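Local coordinates for homospermidine synthase (Legionella pneumophila subsp. pneumophila str. Philadelphia 1, PDB 2PH5), which probably catalyses the NAD-dependent formation of homospermidine from polyamine precursors and binds nicotinamide-adenine-dinucleotide in a Rossmann-type domain, at residues A[19-23]-A[24-28]; A[321-325]-A[326-330]; A[387-391]-A[392-396]; A[422-425]-A[426-430]. All blocks are in the same frame, centred on the assembly; numbering follows the deposited sequence.

From the N terminus, contact 1 joins the loop after strand 16-19 to the start of helix 23-35 in the NAD-binding part of the chain. Contact 2 follows far along, at the turn from strand 311-322 of the mixed sheet into helix 325-336. Contact 3 lies where the loop 387-391 enters helix 391-408, and contact 4 spans helix 423-430. Each pairs neighbouring segments, so the four run in series and none nests in or crosses another. Contacts 1 and 3 touch each other, with Ala27 packed on Ser393, and both reach NAD, tying the nucleotide-binding part to the C-terminal part. Contacts 2 and 4 lie about 30 Å apart between centres, on opposite sides of the chain's centre.

Contact 1: A[19-23]-A[24-28]; sequences LGFGC and VGQAL. With NAD (nicotinamide-adenine-dinucleotide), chain C.
The ring of Phe21 carries the CG methylene of Gln26 on one face, a CH-pi contact with Gln26 CG 4.0 Å from the ring centroid and 15° off its normal. Gly25 O approaches the same ring obliquely, 3.8 Å from Phe21 CE1. Phe21 CG stands anti to its own N (chi1 -153°), which swings the ring beside the first turn of the helix, where Val55 and Ala56 of helix 55-59 also pack on it. Gly22 is the N-cap, and its O accepts from Gln26 N at 3.1 Å; Cys23 O takes a weaker bond from Ala27 N. Gly20, Gly22 and Gly25 fit the GxGxxG signature of a Rossmann dinucleotide-binding turn between strand 16-19 and helix 23-35. Two successive amides at the helix start grip the pyrophosphate: Cys23 N reaches NAD O2A at 3.2 Å, and Val24 N reaches NAD O2N at 3.0 Å. The helix dipole would add to their pull on the phosphate charge. Gly22 CA lies 3.3 Å from NAD O5B, so the backbone itself runs close beside the cofactor. A water accepts from both Gly22 N and Gly25 N.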
loop_
_atom_site.group_PDB
_atom_site.type_symbol
_atom_site.label_atom_id
_atom_site.label_comp_id
_atom_site.label_asym_id
_atom_site.label_seq_id
_atom_site.Cartn_x
_atom_site.Cartn_y
_atom_site.Cartn_z
ATOM N N LEU A 19 -5.876 -35.051 -2.202
ATOM C CA LEU A 19 -6.609 -34.451 -3.304
ATOM C C LEU A 19 -6.303 -32.970 -3.290
ATOM O O LEU A 19 -6.389 -32.309 -2.256
ATOM C CB LEU A 19 -8.123 -34.692 -3.205
ATOM C CG LEU A 19 -8.924 -33.785 -2.285
ATOM C CD1 LEU A 19 -10.404 -33.902 -2.602
ATOM C CD2 LEU A 19 -8.629 -34.158 -0.850
ATOM N N GLY A 20 -5.944 -32.462 -4.461
ATOM C CA GLY A 20 -5.565 -31.074 -4.594
ATOM C C GLY A 20 -4.051 -31.066 -4.629
ATOM O O GLY A 20 -3.425 -31.884 -3.955
ATOM N N PHE A 21 -3.452 -30.178 -5.416
ATOM C CA PHE A 21 -1.998 -30.110 -5.481
ATOM C C PHE A 21 -1.550 -28.683 -5.769
ATOM O O PHE A 21 -0.773 -28.432 -6.692
ATOM C CB PHE A 21 -1.459 -31.060 -6.559
ATOM C CG PHE A 21 -0.050 -31.547 -6.297
ATOM C CD1 PHE A 21 0.274 -32.166 -5.092
ATOM C CD2 PHE A 21 0.945 -31.416 -7.271
ATOM C CE1 PHE A 21 1.570 -32.653 -4.856
ATOM C CE2 PHE A 21 2.243 -31.900 -7.047
ATOM C CZ PHE A 21 2.558 -32.521 -5.839
ATOM N N GLY A 22 -2.051 -27.747 -4.964
ATOM C CA GLY A 22 -1.696 -26.352 -5.141
ATOM C C GLY A 22 -0.539 -25.906 -4.261
ATOM O O GLY A 22 0.460 -26.619 -4.097
ATOM N N CYS A 23 -0.698 -24.713 -3.688
ATOM C CA CYS A 23 0.292 -24.100 -2.809
ATOM C C CYS A 23 0.643 -25.018 -1.637
ATOM O O CYS A 23 1.816 -25.330 -1.405
ATOM C CB CYS A 23 -0.251 -22.767 -2.281
ATOM S SG CYS A 23 -1.055 -21.723 -3.548
ATOM N N VAL A 24 -0.379 -25.447 -0.903
ATOM C CA VAL A 24 -0.198 -26.328 0.252
ATOM C C VAL A 24 0.254 -27.747 -0.127
ATOM O O VAL A 24 1.279 -28.229 0.355
ATOM C CB VAL A 24 -1.510 -26.425 1.079
ATOM C CG1 VAL A 24 -1.323 -27.373 2.255
ATOM C CG2 VAL A 24 -1.906 -25.046 1.578
ATOM N N GLY A 25 -0.514 -28.401 -0.991
ATOM C CA GLY A 25 -0.199 -29.754 -1.411
ATOM C C GLY A 25 1.222 -29.987 -1.880
ATOM O O GLY A 25 1.854 -30.957 -1.465
ATOM N N GLN A 26 1.728 -29.118 -2.752
ATOM C CA GLN A 26 3.088 -29.267 -3.249
ATOM C C GLN A 26 4.087 -29.100 -2.119
ATOM O O GLN A 26 5.076 -29.823 -2.047
ATOM C CB GLN A 26 3.404 -28.226 -4.328
ATOM C CG GLN A 26 2.460 -28.233 -5.518
ATOM C CD GLN A 26 2.872 -27.257 -6.610
ATOM O OE1 GLN A 26 2.065 -26.891 -7.461
ATOM N NE2 GLN A 26 4.133 -26.842 -6.599
ATOM N N ALA A 27 3.824 -28.149 -1.230
ATOM C CA ALA A 27 4.737 -27.892 -0.123
ATOM C C ALA A 27 4.721 -28.984 0.943
ATOM O O ALA A 27 5.622 -29.053 1.775
ATOM C CB ALA A 27 4.420 -26.546 0.508
ATOM N N LEU A 28 3.697 -29.830 0.917
ATOM C CA LEU A 28 3.567 -30.898 1.897
ATOM C C LEU A 28 4.442 -32.098 1.549
ATOM O O LEU A 28 5.029 -32.721 2.428
ATOM C CB LEU A 28 2.115 -31.357 1.975
ATOM C CG LEU A 28 1.537 -31.731 3.345
ATOM C CD1 LEU A 28 0.286 -32.561 3.136
ATOM C CD2 LEU A 28 2.530 -32.501 4.165
HETATM P PA NAD C . -4.742 -23.799 -4.466
HETATM O O1A NAD C . -5.874 -23.093 -5.162
HETATM O O2A NAD C . -3.353 -23.353 -4.761
HETATM O O5B NAD C . -4.815 -25.396 -4.734
HETATM C C5B NAD C . -6.047 -26.098 -4.590
HETATM C C4B NAD C . -5.989 -27.359 -5.473
HETATM O O4B NAD C . -7.243 -27.991 -5.330
HETATM C C3B NAD C . -5.787 -27.086 -6.967
HETATM O O3B NAD C . -4.661 -27.817 -7.457
HETATM C C2B NAD C . -7.074 -27.533 -7.603
HETATM O O2B NAD C . -6.952 -28.048 -8.909
HETATM C C1B NAD C . -7.649 -28.512 -6.579
HETATM N N9A NAD C . -9.113 -28.614 -6.548
HETATM C C8A NAD C . -9.988 -27.558 -6.855
HETATM N N7A NAD C . -11.088 -27.998 -7.499
HETATM C C5A NAD C . -10.940 -29.336 -7.632
HETATM C C6A NAD C . -11.764 -30.304 -8.206
HETATM N N6A NAD C . -12.949 -30.039 -8.756
HETATM N N1A NAD C . -11.306 -31.613 -8.183
HETATM C C2A NAD C . -10.093 -31.965 -7.625
HETATM N N3A NAD C . -9.268 -31.029 -7.046
HETATM C C4A NAD C . -9.720 -29.741 -7.068
HETATM O O3 NAD C . -5.013 -23.578 -2.923
HETATM P PN NAD C . -4.284 -24.105 -1.594
HETATM O O1N NAD C . -4.079 -22.928 -0.716
HETATM O O2N NAD C . -3.090 -24.922 -2.011
HETATM O O5D NAD C . -5.523 -24.983 -1.142
HETATM C C5D NAD C . -5.611 -25.750 0.032
HETATM C C4D NAD C . -6.395 -24.892 1.003
HETATM O O4D NAD C . -5.665 -24.768 2.194
HETATM C C3D NAD C . -7.649 -24.053 1.141
HETATM O O3D NAD C . -8.774 -24.845 1.488
HETATM C C2D NAD C . -7.249 -23.075 2.231
HETATM O O2D NAD C . -8.336 -22.510 2.906
HETATM C C1D NAD C . -6.314 -23.901 3.106
HETATM N N1N NAD C . -5.206 -23.176 3.770
HETATM C C2N NAD C . -5.096 -23.184 5.142
HETATM C C3N NAD C . -4.008 -22.497 5.722
HETATM C C7N NAD C . -3.800 -22.464 7.197
HETATM O O7N NAD C . -2.703 -21.785 7.662
HETATM N N7N NAD C . -4.600 -23.074 8.046
HETATM C C4N NAD C . -3.047 -21.811 4.913
HETATM C C5N NAD C . -3.201 -21.825 3.510
HETATM C C6N NAD C . -4.262 -22.497 2.933
HETATM O O HOH W 1 -3.061 -27.352 -2.302
#

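Contact 2: A[321-325]-A[326-330]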
loop_
_atom_site.group_PDB
_atom_site.type_symbol
_atom_site.label_atom_id
_atom_site.label_comp_id
_atom_site.label_asym_id
_atom_site.label_seq_id
_atom_site.Cartn_x
_atom_site.Cartn_y
_atom_site.Cartn_z
ATOM N N TYR A 321 -3.410 -8.887 10.280
ATOM C CA TYR A 321 -2.496 -9.339 9.233
ATOM C C TYR A 321 -1.799 -8.264 8.420
ATOM O O TYR A 321 -2.400 -7.269 8.023
ATOM C CB TYR A 321 -3.261 -10.243 8.259
ATOM C CG TYR A 321 -2.424 -10.921 7.187
ATOM C CD1 TYR A 321 -2.911 -11.064 5.890
ATOM C CD2 TYR A 321 -1.182 -11.493 7.486
ATOM C CE1 TYR A 321 -2.198 -11.762 4.923
ATOM C CE2 TYR A 321 -0.457 -12.201 6.516
ATOM C CZ TYR A 321 -0.975 -12.331 5.238
ATOM O OH TYR A 321 -0.280 -13.037 4.281
ATOM N N ASN A 322 -0.522 -8.496 8.155
ATOM C CA ASN A 322 0.268 -7.590 7.342
ATOM C C ASN A 322 1.015 -8.524 6.401
ATOM O O ASN A 322 2.025 -9.127 6.779
ATOM C CB ASN A 322 1.250 -6.800 8.197
ATOM C CG ASN A 322 1.924 -5.685 7.425
ATOM O OD1 ASN A 322 2.879 -5.077 7.900
ATOM N ND2 ASN A 322 1.426 -5.404 6.230
ATOM N N PRO A 323 0.509 -8.671 5.164
ATOM C CA PRO A 323 1.097 -9.539 4.137
ATOM C C PRO A 323 2.438 -9.034 3.619
ATOM O O PRO A 323 2.924 -7.981 4.034
ATOM C CB PRO A 323 0.025 -9.553 3.056
ATOM C CG PRO A 323 -0.485 -8.155 3.113
ATOM C CD PRO A 323 -0.619 -7.899 4.606
ATOM N N CYS A 324 3.043 -9.801 2.722
ATOM C CA CYS A 324 4.324 -9.420 2.153
ATOM C C CYS A 324 4.110 -8.164 1.314
ATOM O O CYS A 324 3.060 -7.996 0.697
ATOM C CB CYS A 324 4.867 -10.548 1.287
ATOM S SG CYS A 324 3.853 -10.865 -0.148
ATOM N N PRO A 325 5.102 -7.260 1.280
ATOM C CA PRO A 325 4.963 -6.026 0.498
ATOM C C PRO A 325 4.294 -6.174 -0.874
ATOM O O PRO A 325 3.567 -5.278 -1.309
ATOM C CB PRO A 325 6.399 -5.489 0.416
ATOM C CG PRO A 325 7.265 -6.657 0.798
ATOM C CD PRO A 325 6.458 -7.377 1.833
ATOM N N ASP A 326 4.533 -7.296 -1.550
ATOM C CA ASP A 326 3.925 -7.527 -2.856
ATOM C C ASP A 326 2.415 -7.707 -2.720
ATOM O O ASP A 326 1.649 -7.262 -3.582
ATOM C CB ASP A 326 4.533 -8.760 -3.531
ATOM C CG ASP A 326 5.868 -8.469 -4.201
ATOM O OD1 ASP A 326 6.548 -9.436 -4.603
ATOM O OD2 ASP A 326 6.235 -7.283 -4.337
ATOM N N ALA A 327 1.988 -8.364 -1.644
ATOM C CA ALA A 327 0.562 -8.569 -1.412
ATOM C C ALA A 327 -0.059 -7.239 -0.969
ATOM O O ALA A 327 -1.261 -7.034 -1.112
ATOM C CB ALA A 327 0.337 -9.640 -0.347
ATOM N N ARG A 328 0.765 -6.338 -0.435
ATOM C CA ARG A 328 0.281 -5.030 -0.002
ATOM C C ARG A 328 -0.020 -4.223 -1.241
ATOM O O ARG A 328 -1.072 -3.584 -1.346
ATOM C CB ARG A 328 1.330 -4.305 0.831
ATOM C CG ARG A 328 1.672 -5.019 2.111
ATOM C CD ARG A 328 2.908 -4.414 2.779
ATOM N NE ARG A 328 3.542 -5.406 3.635
ATOM C CZ ARG A 328 4.742 -5.279 4.181
ATOM N NH1 ARG A 328 5.221 -6.261 4.940
ATOM N NH2 ARG A 328 5.453 -4.175 3.972
ATOM N N LEU A 329 0.908 -4.267 -2.186
ATOM C CA LEU A 329 0.743 -3.567 -3.446
ATOM C C LEU A 329 -0.451 -4.185 -4.169
ATOM O O LEU A 329 -1.219 -3.483 -4.821
ATOM C CB LEU A 329 2.004 -3.713 -4.311
ATOM C CG LEU A 329 3.304 -3.090 -3.801
ATOM C CD1 LEU A 329 4.469 -3.476 -4.710
ATOM C CD2 LEU A 329 3.168 -1.583 -3.751
ATOM N N SER A 330 -0.607 -5.501 -4.046
ATOM C CA SER A 330 -1.711 -6.194 -4.702
ATOM C C SER A 330 -3.068 -5.733 -4.192
ATOM O O SER A 330 -3.959 -5.403 -4.977
ATOM C CB SER A 330 -1.572 -7.707 -4.523
ATOM O OG SER A 330 -0.470 -8.202 -5.263
#
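Arg328 folds back from the first turn of its helix over the segment 321-325. Arg328 CB rests 3.2 Å from Pro325 O. The next carbon, CG, lies anti to its own carbonyl carbon (chi1 -63°) and faces both Cys324 O and Pro323 O; from there the chain runs extended, bringing Arg328 CD to 3.5 Å from Pro325 CA. Arg328 NE then donates to Pro323 O at 2.7 Å, an N-H...O angle of 152°, with the oxygen in the guanidinium plane. NH1 adds a weak second bond to the same oxygen, so one carbonyl at the edge holds the group against rotation. Pro325 N lies over one face of the guanidinium, and Asn322 OD1 over the opposite face, toward its rim, the amide plane turned 29° from that of the arginine. At the tip, Arg328 NH2 passes Pro325 CB at 3.9 Å. Arg328 NH1 also has a weak bond to Asp209 O. A short turn, Pro323-Cys324, leads here from strand 311-322 of the mixed sheet into helix 325-336: Cys324 is the N-cap, its SG accepting weakly from Ala327 N, and Pro325 opens the helix. Cys324 O takes Arg328 N at 3.0 Å, and Pro325 O takes Leu329 N. Beside the cap, Ala327 CB is wedged against Pro323 CB at 3.4 Å and Cys324 SG at 3.7 Å. Asp326 OD1 is bonded to Thr213 OG1. Leu329 of the second subunit packs on both Pro325 and Arg328.

Contact 3: A[387-391]-A[392-396]; sequences PYNNA and TSLQV. With NAD (nicotinamide-adenine-dinucleotide), chain C.
Ser393 OG sits in a tight polar knot, accepting from Asn390 N at 2.8 Å and donating to Asn389 OD1 at 2.8 Å. The donor meets that amide oxygen well to the side of its C=O, at 116°. In return, Asn390 OD1 accepts from Ser393 N at 2.6 Å and nearly straight, at 170°. Both side chains stand between their own backbone N and carbonyl carbon (chi1 53° for Asn390), which folds each back onto the other's backbone. The other end of the Asn389 amide is also held: Asn389 ND2 donates to Pro387 O at 2.9 Å and to Ala27 O of helix 23-35. Asn390 ND2 reaches Thr225 O. The Leu394 side chain crosses that of Asn389 at about a right angle, with Leu394 CD1 4.1 Å from Asn389 CG. Away from this knot the contact thins toward solvent: Pro387 is exposed, and the end of the partly exposed Tyr388 leads away from the helix to lie on helix 55-59. Further into the helix, Val396 CG1 comes 3.5 Å from NAD C4N, at the nicotinamide ring. The reciprocal bonds of Asn390 and Ser393 form a capping box at the start of helix 391-408.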
loop_
_atom_site.group_PDB
_atom_site.type_symbol
_atom_site.label_atom_id
_atom_site.label_comp_id
_atom_site.label_asym_id
_atom_site.label_seq_id
_atom_site.Cartn_x
_atom_site.Cartn_y
_atom_site.Cartn_z
ATOM N N PRO A 387 12.478 -28.162 0.342
ATOM C CA PRO A 387 12.292 -27.560 -0.978
ATOM C C PRO A 387 10.809 -27.255 -1.208
ATOM O O PRO A 387 9.955 -27.607 -0.384
ATOM C CB PRO A 387 12.798 -28.649 -1.913
ATOM C CG PRO A 387 12.346 -29.894 -1.222
ATOM C CD PRO A 387 12.716 -29.614 0.222
ATOM N N TYR A 388 10.516 -26.605 -2.331
ATOM C CA TYR A 388 9.142 -26.262 -2.700
ATOM C C TYR A 388 8.430 -25.593 -1.529
ATOM O O TYR A 388 7.247 -25.828 -1.287
ATOM C CB TYR A 388 8.398 -27.538 -3.100
ATOM C CG TYR A 388 9.179 -28.387 -4.067
ATOM C CD1 TYR A 388 9.409 -27.953 -5.370
ATOM C CD2 TYR A 388 9.727 -29.611 -3.670
ATOM C CE1 TYR A 388 10.167 -28.710 -6.258
ATOM C CE2 TYR A 388 10.492 -30.380 -4.555
ATOM C CZ TYR A 388 10.705 -29.919 -5.848
ATOM O OH TYR A 388 11.455 -30.642 -6.747
ATOM N N ASN A 389 9.163 -24.750 -0.812
ATOM C CA ASN A 389 8.623 -24.069 0.352
ATOM C C ASN A 389 9.206 -22.685 0.586
ATOM O O ASN A 389 10.390 -22.428 0.323
ATOM C CB ASN A 389 8.887 -24.905 1.608
ATOM C CG ASN A 389 7.763 -25.868 1.923
ATOM O OD1 ASN A 389 6.705 -25.470 2.426
ATOM N ND2 ASN A 389 7.984 -27.141 1.633
ATOM N N ASN A 390 8.352 -21.787 1.064
ATOM C CA ASN A 390 8.790 -20.457 1.429
ATOM C C ASN A 390 8.452 -20.396 2.914
ATOM O O ASN A 390 7.918 -21.358 3.464
ATOM C CB ASN A 390 8.070 -19.343 0.640
ATOM C CG ASN A 390 6.555 -19.438 0.697
ATOM O OD1 ASN A 390 5.958 -19.635 1.761
ATOM N ND2 ASN A 390 5.920 -19.271 -0.459
ATOM N N ALA A 391 8.780 -19.287 3.562
ATOM C CA ALA A 391 8.517 -19.130 4.980
ATOM C C ALA A 391 7.055 -19.424 5.320
ATOM O O ALA A 391 6.767 -20.173 6.253
ATOM C CB ALA A 391 8.886 -17.723 5.415
ATOM N N THR A 392 6.146 -18.844 4.545
ATOM C CA THR A 392 4.707 -19.007 4.750
ATOM C C THR A 392 4.221 -20.437 4.573
ATOM O O THR A 392 3.610 -20.999 5.480
ATOM C CB THR A 392 3.906 -18.096 3.784
ATOM O OG1 THR A 392 4.370 -16.747 3.912
ATOM C CG2 THR A 392 2.417 -18.148 4.096
ATOM N N SER A 393 4.482 -21.026 3.411
ATOM C CA SER A 393 4.021 -22.387 3.169
ATOM C C SER A 393 4.559 -23.368 4.209
ATOM O O SER A 393 3.811 -24.202 4.726
ATOM C CB SER A 393 4.419 -22.853 1.764
ATOM O OG SER A 393 5.825 -22.948 1.633
ATOM N N LEU A 394 5.849 -23.261 4.525
ATOM C CA LEU A 394 6.463 -24.169 5.491
ATOM C C LEU A 394 5.790 -24.164 6.858
ATOM O O LEU A 394 5.726 -25.195 7.526
ATOM C CB LEU A 394 7.958 -23.870 5.669
ATOM C CG LEU A 394 8.700 -24.921 6.513
ATOM C CD1 LEU A 394 8.414 -26.308 5.930
ATOM C CD2 LEU A 394 10.209 -24.649 6.518
ATOM N N GLN A 395 5.283 -23.015 7.280
ATOM C CA GLN A 395 4.638 -22.957 8.579
ATOM C C GLN A 395 3.289 -23.668 8.515
ATOM O O GLN A 395 2.814 -24.217 9.512
ATOM C CB GLN A 395 4.447 -21.508 9.027
ATOM C CG GLN A 395 5.733 -20.763 9.268
ATOM C CD GLN A 395 5.501 -19.278 9.511
ATOM O OE1 GLN A 395 4.844 -18.607 8.721
ATOM N NE2 GLN A 395 6.047 -18.761 10.607
ATOM N N VAL A 396 2.685 -23.684 7.330
ATOM C CA VAL A 396 1.389 -24.325 7.161
ATOM C C VAL A 396 1.497 -25.839 7.096
ATOM O O VAL A 396 0.716 -26.549 7.732
ATOM C CB VAL A 396 0.682 -23.840 5.889
ATOM C CG1 VAL A 396 -0.758 -24.311 5.887
ATOM C CG2 VAL A 396 0.770 -22.327 5.796
HETATM P PA NAD C . -4.742 -23.799 -4.466
HETATM O O1A NAD C . -5.874 -23.093 -5.162
HETATM O O2A NAD C . -3.353 -23.353 -4.761
HETATM O O5B NAD C . -4.815 -25.396 -4.734
HETATM C C5B NAD C . -6.047 -26.098 -4.590
HETATM C C4B NAD C . -5.989 -27.359 -5.473
HETATM O O4B NAD C . -7.243 -27.991 -5.330
HETATM C C3B NAD C . -5.787 -27.086 -6.967
HETATM O O3B NAD C . -4.661 -27.817 -7.457
HETATM C C2B NAD C . -7.074 -27.533 -7.603
HETATM O O2B NAD C . -6.952 -28.048 -8.909
HETATM C C1B NAD C . -7.649 -28.512 -6.579
HETATM N N9A NAD C . -9.113 -28.614 -6.548
HETATM C C8A NAD C . -9.988 -27.558 -6.855
HETATM N N7A NAD C . -11.088 -27.998 -7.499
HETATM C C5A NAD C . -10.940 -29.336 -7.632
HETATM C C6A NAD C . -11.764 -30.304 -8.206
HETATM N N6A NAD C . -12.949 -30.039 -8.756
HETATM N N1A NAD C . -11.306 -31.613 -8.183
HETATM C C2A NAD C . -10.093 -31.965 -7.625
HETATM N N3A NAD C . -9.268 -31.029 -7.046
HETATM C C4A NAD C . -9.720 -29.741 -7.068
HETATM O O3 NAD C . -5.013 -23.578 -2.923
HETATM P PN NAD C . -4.284 -24.105 -1.594
HETATM O O1N NAD C . -4.079 -22.928 -0.716
HETATM O O2N NAD C . -3.090 -24.922 -2.011
HETATM O O5D NAD C . -5.523 -24.983 -1.142
HETATM C C5D NAD C . -5.611 -25.750 0.032
HETATM C C4D NAD C . -6.395 -24.892 1.003
HETATM O O4D NAD C . -5.665 -24.768 2.194
HETATM C C3D NAD C . -7.649 -24.053 1.141
HETATM O O3D NAD C . -8.774 -24.845 1.488
HETATM C C2D NAD C . -7.249 -23.075 2.231
HETATM O O2D NAD C . -8.336 -22.510 2.906
HETATM C C1D NAD C . -6.314 -23.901 3.106
HETATM N N1N NAD C . -5.206 -23.176 3.770
HETATM C C2N NAD C . -5.096 -23.184 5.142
HETATM C C3N NAD C . -4.008 -22.497 5.722
HETATM C C7N NAD C . -3.800 -22.464 7.197
HETATM O O7N NAD C . -2.703 -21.785 7.662
HETATM N N7N NAD C . -4.600 -23.074 8.046
HETATM C C4N NAD C . -3.047 -21.811 4.913
HETATM C C5N NAD C . -3.201 -21.825 3.510
HETATM C C6N NAD C . -4.262 -22.497 2.933
#

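Contact 4: A[422-425]-A[426-430]; sequences DHQY and IIDIA
Helix 423-430 is a short amphipathic helix, and this contact runs from its N-cap along two turns. Asp422 is the cap: its OD2 accepts weakly from Tyr425 N, and its OD1 forms a salt bridge with Arg184. Along the backbone, His423 O accepts from Ile427 N at 2.8 Å, and Gln424 O accepts from Asp428 N at 3.0 Å. Tyr425 carries most of the side-chain contact. Its CG lies anti to the backbone N (chi1 180°), which sends the ring along the helix flank beside Ile429, the two side chains pointing the same way; Tyr425 CE2 touches Ile429 CD1 obliquely at 3.5 Å. Ile426 CD1 meets the neighbouring ring carbon, Tyr425 CD2, at 3.5 Å, while Ile426 N lies at the ring edge. Trp406 of helix 391-408 meets the tyrosine ring edge-to-face, and Ile429 packs on Ser402 and Ile405 of the same helix. On another flank, His423 and Ile427 face helix 158-176. The Gln424 and Asp428 side chains, one turn apart, are both exposed, with Asp428 OD2 3.1 Å from Gln424 CG. The chemistry divides accordingly: apolar carbons of Tyr425, Ile426 and Ile429 seal the helix to its neighbours, while the acidic groups stay toward solvent or the N-terminal end, where the Asp422 carboxylate would be favourably placed against the helix dipole and the charge of Arg184.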
loop_
_atom_site.group_PDB
_atom_site.type_symbol
_atom_site.label_atom_id
_atom_site.label_comp_id
_atom_site.label_asym_id
_atom_site.label_seq_id
_atom_site.Cartn_x
_atom_site.Cartn_y
_atom_site.Cartn_z
ATOM N N ASP A 422 -3.810 -31.761 21.977
ATOM C CA ASP A 422 -2.764 -31.371 22.927
ATOM C C ASP A 422 -1.709 -30.509 22.231
ATOM O O ASP A 422 -0.967 -30.986 21.371
ATOM C CB ASP A 422 -2.122 -32.634 23.522
ATOM C CG ASP A 422 -1.016 -32.320 24.501
ATOM O OD1 ASP A 422 -1.203 -31.413 25.345
ATOM O OD2 ASP A 422 0.033 -32.987 24.437
ATOM N N HIS A 423 -1.637 -29.239 22.619
ATOM C CA HIS A 423 -0.705 -28.308 21.992
ATOM C C HIS A 423 0.775 -28.735 22.010
ATOM O O HIS A 423 1.476 -28.597 21.005
ATOM C CB HIS A 423 -0.866 -26.917 22.620
ATOM C CG HIS A 423 -0.491 -26.871 24.065
ATOM N ND1 HIS A 423 -1.187 -27.562 25.033
ATOM C CD2 HIS A 423 0.552 -26.284 24.696
ATOM C CE1 HIS A 423 -0.582 -27.408 26.196
ATOM N NE2 HIS A 423 0.477 -26.638 26.019
ATOM N N GLN A 424 1.234 -29.272 23.139
ATOM C CA GLN A 424 2.622 -29.705 23.281
ATOM C C GLN A 424 2.994 -30.800 22.277
ATOM O O GLN A 424 4.100 -30.814 21.734
ATOM C CB GLN A 424 2.871 -30.182 24.718
ATOM C CG GLN A 424 4.305 -30.603 25.006
ATOM C CD GLN A 424 4.491 -31.183 26.407
ATOM O OE1 GLN A 424 5.447 -31.929 26.657
ATOM N NE2 GLN A 424 3.584 -30.837 27.327
ATOM N N TYR A 425 2.066 -31.714 22.026
ATOM C CA TYR A 425 2.300 -32.790 21.075
ATOM C C TYR A 425 2.561 -32.199 19.696
ATOM O O TYR A 425 3.546 -32.539 19.029
ATOM C CB TYR A 425 1.072 -33.686 21.009
ATOM C CG TYR A 425 1.166 -34.854 20.057
ATOM C CD1 TYR A 425 1.292 -36.156 20.546
ATOM C CD2 TYR A 425 1.043 -34.672 18.673
ATOM C CE1 TYR A 425 1.281 -37.251 19.690
ATOM C CE2 TYR A 425 1.032 -35.760 17.805
ATOM C CZ TYR A 425 1.147 -37.048 18.323
ATOM O OH TYR A 425 1.093 -38.135 17.482
ATOM N N ILE A 426 1.669 -31.312 19.270
ATOM C CA ILE A 426 1.792 -30.680 17.967
ATOM C C ILE A 426 3.026 -29.792 17.894
ATOM O O ILE A 426 3.855 -29.968 17.007
ATOM C CB ILE A 426 0.486 -29.868 17.604
ATOM C CG1 ILE A 426 -0.431 -30.717 16.724
ATOM C CG2 ILE A 426 0.815 -28.625 16.776
ATOM C CD1 ILE A 426 -0.820 -32.025 17.297
ATOM N N ILE A 427 3.165 -28.865 18.839
ATOM C CA ILE A 427 4.309 -27.954 18.843
ATOM C C ILE A 427 5.679 -28.628 18.832
ATOM O O ILE A 427 6.609 -28.122 18.203
ATOM C CB ILE A 427 4.269 -27.006 20.050
ATOM C CG1 ILE A 427 3.005 -26.150 20.000
ATOM C CG2 ILE A 427 5.502 -26.118 20.046
ATOM C CD1 ILE A 427 2.870 -25.338 18.737
ATOM N N ASP A 428 5.806 -29.753 19.535
ATOM C CA ASP A 428 7.074 -30.476 19.604
ATOM C C ASP A 428 7.450 -31.135 18.281
ATOM O O ASP A 428 8.623 -31.412 18.028
ATOM C CB ASP A 428 7.035 -31.547 20.701
ATOM C CG ASP A 428 7.153 -30.961 22.103
ATOM O OD1 ASP A 428 7.904 -29.975 22.285
ATOM O OD2 ASP A 428 6.512 -31.496 23.029
ATOM N N ILE A 429 6.456 -31.391 17.439
ATOM C CA ILE A 429 6.725 -32.015 16.152
ATOM C C ILE A 429 7.005 -30.969 15.089
ATOM O O ILE A 429 7.871 -31.151 14.230
ATOM C CB ILE A 429 5.539 -32.887 15.690
ATOM C CG1 ILE A 429 5.272 -33.984 16.730
ATOM C CG2 ILE A 429 5.826 -33.477 14.313
ATOM C CD1 ILE A 429 4.141 -34.935 16.374
ATOM N N ALA A 430 6.278 -29.861 15.168
ATOM C CA ALA A 430 6.391 -28.768 14.203
ATOM C C ALA A 430 7.556 -27.819 14.453
ATOM O O ALA A 430 8.100 -27.243 13.517
ATOM C CB ALA A 430 5.092 -27.986 14.191
#